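Local coordinates for phospholipase A1 (Salmonella typhi, PDB 7EZZ), which hydrolyses ester-linked acyl chains of phospholipids in the bacterial outer membrane, probably as a calcium-dependent dimer, at residues 120-125 / 149-154. Residues are numbered along the deposited sequence; the frame is centred on the assembly and turned at random.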
ATOM      1  N   THR B 120     -23.036  21.873  -5.410  1.00 35.03           N
ATOM      2  CA  THR B 120     -22.267  21.926  -6.669  1.00 32.21           C
ATOM      3  C   THR B 120     -21.674  20.548  -6.951  1.00 31.95           C
ATOM      4  O   THR B 120     -20.841  20.111  -6.186  1.00 30.57           O
ATOM      5  CB  THR B 120     -21.196  23.015  -6.612  1.00 31.92           C
ATOM      6  OG1 THR B 120     -21.835  24.212  -6.188  1.00 30.74           O
ATOM      7  CG2 THR B 120     -20.512  23.248  -7.935  1.00 30.07           C
ATOM      8  N   LEU B 121     -22.132  19.889  -8.011  1.00 31.22           N
ATOM      9  CA  LEU B 121     -21.579  18.577  -8.397  1.00 30.08           C
ATOM     10  C   LEU B 121     -20.150  18.846  -8.842  1.00 32.24           C
ATOM     11  O   LEU B 121     -19.950  19.707  -9.663  1.00 31.77           O
ATOM     12  CB  LEU B 121     -22.441  17.967  -9.498  1.00 28.13           C
ATOM     13  CG  LEU B 121     -21.977  16.626 -10.037  1.00 27.79           C
ATOM     14  CD1 LEU B 121     -22.199  15.523  -9.038  1.00 24.69           C
ATOM     15  CD2 LEU B 121     -22.699  16.319 -11.322  1.00 27.40           C
ATOM     16  N   ARG B 122     -19.197  18.139  -8.254  1.00 34.87           N
ATOM     17  CA  ARG B 122     -17.787  18.449  -8.545  1.00 34.05           C
ATOM     18  C   ARG B 122     -17.128  17.284  -9.250  1.00 33.33           C
ATOM     19  O   ARG B 122     -16.290  17.526 -10.067  1.00 34.62           O
ATOM     20  CB  ARG B 122     -17.050  18.646  -7.225  1.00 36.62           C
ATOM     21  CG  ARG B 122     -17.202  20.027  -6.624  1.00 35.05           C
ATOM     22  CD  ARG B 122     -16.815  21.011  -7.683  1.00 39.71           C
ATOM     23  NE  ARG B 122     -16.998  22.362  -7.229  1.00 43.66           N
ATOM     24  CZ  ARG B 122     -16.656  23.417  -7.928  1.00 42.74           C
ATOM     25  NH1 ARG B 122     -16.108  23.274  -9.117  1.00 39.18           N
ATOM     26  NH2 ARG B 122     -16.861  24.613  -7.429  1.00 46.07           N
ATOM     27  N   ASP B 123     -17.471  16.062  -8.884  1.00 33.23           N
ATOM     28  CA  ASP B 123     -16.798  14.883  -9.486  1.00 28.85           C
ATOM     29  C   ASP B 123     -17.817  13.912 -10.081  1.00 26.04           C
ATOM     30  O   ASP B 123     -18.764  13.557  -9.376  1.00 24.08           O
ATOM     31  CB  ASP B 123     -15.997  14.127  -8.426  1.00 28.04           C
ATOM     32  CG  ASP B 123     -14.681  14.765  -8.028  1.00 28.07           C
ATOM     33  OD1 ASP B 123     -14.539  15.978  -8.189  1.00 27.91           O
ATOM     34  OD2 ASP B 123     -13.817  14.034  -7.552  1.00 27.52           O
ATOM     35  N   VAL B 124     -17.611  13.509 -11.324  1.00 23.39           N
ATOM     36  CA  VAL B 124     -18.441  12.457 -11.976  1.00 23.17           C
ATOM     37  C   VAL B 124     -17.455  11.356 -12.371  1.00 23.33           C
ATOM     38  O   VAL B 124     -16.543  11.651 -13.142  1.00 23.26           O
ATOM     39  CB  VAL B 124     -19.218  12.989 -13.192  1.00 24.00           C
ATOM     40  CG1 VAL B 124     -20.044  11.894 -13.843  1.00 22.52           C
ATOM     41  CG2 VAL B 124     -20.097  14.169 -12.826  1.00 23.21           C
ATOM     42  N   GLU B 125     -17.626  10.142 -11.889  1.00 23.89           N
ATOM     43  CA  GLU B 125     -16.631   9.080 -12.179  1.00 25.24           C
ATOM     44  C   GLU B 125     -17.335   7.808 -12.649  1.00 26.89           C
ATOM     45  O   GLU B 125     -18.330   7.432 -12.032  1.00 27.77           O
ATOM     46  CB  GLU B 125     -15.831   8.836 -10.901  1.00 24.61           C
ATOM     47  CG  GLU B 125     -14.649   7.908 -11.051  1.00 25.65           C
ATOM     48  CD  GLU B 125     -13.882   7.758  -9.755  1.00 24.80           C
ATOM     49  OE1 GLU B 125     -13.540   6.633  -9.397  1.00 26.09           O
ATOM     50  OE2 GLU B 125     -13.649   8.770  -9.105  1.00 24.59           O
ATOM     51  N   ARG B 149     -19.280   7.123  -9.400  1.00 30.14           N
ATOM     52  CA  ARG B 149     -19.098   7.901  -8.187  1.00 28.18           C
ATOM     53  C   ARG B 149     -19.468   9.341  -8.524  1.00 29.62           C
ATOM     54  O   ARG B 149     -18.998   9.881  -9.530  1.00 35.27           O
ATOM     55  CB  ARG B 149     -17.659   7.769  -7.670  1.00 29.48           C
ATOM     56  CG  ARG B 149     -17.388   8.406  -6.309  1.00 29.03           C
ATOM     57  CD  ARG B 149     -15.917   8.354  -5.923  1.00 27.09           C
ATOM     58  NE  ARG B 149     -15.096   9.172  -6.803  1.00 27.39           N
ATOM     59  CZ  ARG B 149     -14.920  10.487  -6.671  1.00 30.07           C
ATOM     60  NH1 ARG B 149     -15.480  11.134  -5.655  1.00 31.24           N
ATOM     61  NH2 ARG B 149     -14.169  11.149  -7.538  1.00 30.13           N
ATOM     62  N   LEU B 150     -20.348   9.932  -7.702  1.00 26.70           N
ATOM     63  CA  LEU B 150     -20.743  11.327  -7.843  1.00 24.36           C
ATOM     64  C   LEU B 150     -20.460  12.070  -6.539  1.00 23.82           C
ATOM     65  O   LEU B 150     -20.937  11.668  -5.491  1.00 22.93           O
ATOM     66  CB  LEU B 150     -22.243  11.395  -8.118  1.00 24.14           C
ATOM     67  CG  LEU B 150     -22.766  10.555  -9.275  1.00 23.58           C
ATOM     68  CD1 LEU B 150     -24.276  10.382  -9.177  1.00 21.94           C
ATOM     69  CD2 LEU B 150     -22.355  11.188 -10.595  1.00 22.88           C
ATOM     70  N   MET B 151     -19.709  13.168  -6.607  1.00 23.78           N
ATOM     71  CA  MET B 151     -19.419  13.954  -5.419  1.00 25.54           C
ATOM     72  C   MET B 151     -19.910  15.387  -5.624  1.00 26.60           C
ATOM     73  O   MET B 151     -19.612  16.037  -6.640  1.00 26.80           O
ATOM     74  CB  MET B 151     -17.923  13.943  -5.050  1.00 27.81           C
ATOM     75  CG  MET B 151     -17.579  14.701  -3.759  1.00 28.30           C
ATOM     76  SD  MET B 151     -17.405  16.539  -3.923  1.00 32.24           S
ATOM     77  CE  MET B 151     -15.686  16.693  -4.442  1.00 31.83           C
ATOM     78  N   ALA B 152     -20.621  15.877  -4.602  1.00 27.33           N
ATOM     79  CA  ALA B 152     -21.131  17.237  -4.551  1.00 30.46           C
ATOM     80  C   ALA B 152     -20.764  17.898  -3.215  1.00 30.38           C
ATOM     81  O   ALA B 152     -20.612  17.230  -2.204  1.00 29.91           O
ATOM     82  CB  ALA B 152     -22.621  17.186  -4.792  1.00 29.62           C
ATOM     83  N   GLU B 153     -20.631  19.228  -3.224  1.00 32.16           N
ATOM     84  CA  GLU B 153     -20.296  20.022  -2.053  1.00 37.70           C
ATOM     85  C   GLU B 153     -21.294  21.183  -1.874  1.00 40.21           C
ATOM     86  O   GLU B 153     -22.009  21.554  -2.799  1.00 42.98           O
ATOM     87  CB  GLU B 153     -18.802  20.359  -2.120  1.00 39.03           C
ATOM     88  CG  GLU B 153     -18.433  21.809  -1.876  1.00 45.16           C
ATOM     89  CD  GLU B 153     -18.158  22.576  -3.157  1.00 47.45           C
ATOM     90  OE1 GLU B 153     -19.048  23.322  -3.568  1.00 54.69           O
ATOM     91  OE2 GLU B 153     -17.065  22.429  -3.736  1.00 48.05           O
ATOM     92  N   ASN B 154     -21.394  21.708  -0.641  1.00 43.07           N
ATOM     93  CA  ASN B 154     -22.291  22.795  -0.250  1.00 42.65           C
ATOM     94  C   ASN B 154     -21.807  23.353   1.090  1.00 45.93           C
ATOM     95  O   ASN B 154     -22.061  22.763   2.143  1.00 48.29           O
ATOM     96  CB  ASN B 154     -23.741  22.316  -0.123  1.00 42.33           C
ATOM     97  CG  ASN B 154     -24.746  23.368   0.299  1.00 41.83           C
ATOM     98  OD1 ASN B 154     -24.487  24.570   0.240  1.00 39.41           O
ATOM     99  ND2 ASN B 154     -25.910  22.915   0.718  1.00 39.44           N
TER
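The guanidinium of Arg-149 meets two carboxylates at its edge, Asp-123 and Glu-125, while that of Arg-122 carries the methyl CG2 of Thr-120 over one face, near the rim. Both arginines belong to an antiparallel hairpin of the phospholipase beta-barrel, strands 119-132 and 142-154, and the network of Arg-149, Asp-123 and Glu-125 illustrates how a barrel can bury charge on its inner side. Arg-149 NE reaches Glu-125 OE2 at 2.7 Å, coming from above the carboxylate plane, and NH2 meets the same oxygen nearly along its C-O bond. NH2 also donates to the anti lone pair of Asp-123 OD2 at 2.9 Å, in an almost straight bond. A bend at chi3 (66°) swings the end of Arg-149 toward strand 119-132, where NH2 lies between the two carboxylates. Helix 6-11 packs against this network, Ile-7 N and Ser-5 OG bind the carboxylate of Asp-123, Tyr-23 and Tyr-147 hold Glu-125 OE1, and Glu-160 pairs with Arg-149 NH1.

On the other face of the sheet, Leu-121, Val-124, Leu-150 and Ala-152 form an apolar surface. Between the pairs Leu-121 with Ala-152 and Asp-123 with Met-151 lies a classic beta bulge. It directs the CB of Arg-122 toward the partner strand, and NE makes a long, weak salt-bridge bond to Glu-153 OE2 at 3.5 Å, the guanidinium and carboxylate planes 56° apart. Met-151 O accepts two backbone bonds, from Arg-122 N at 2.7 Å and Asp-123 N at 3.1 Å.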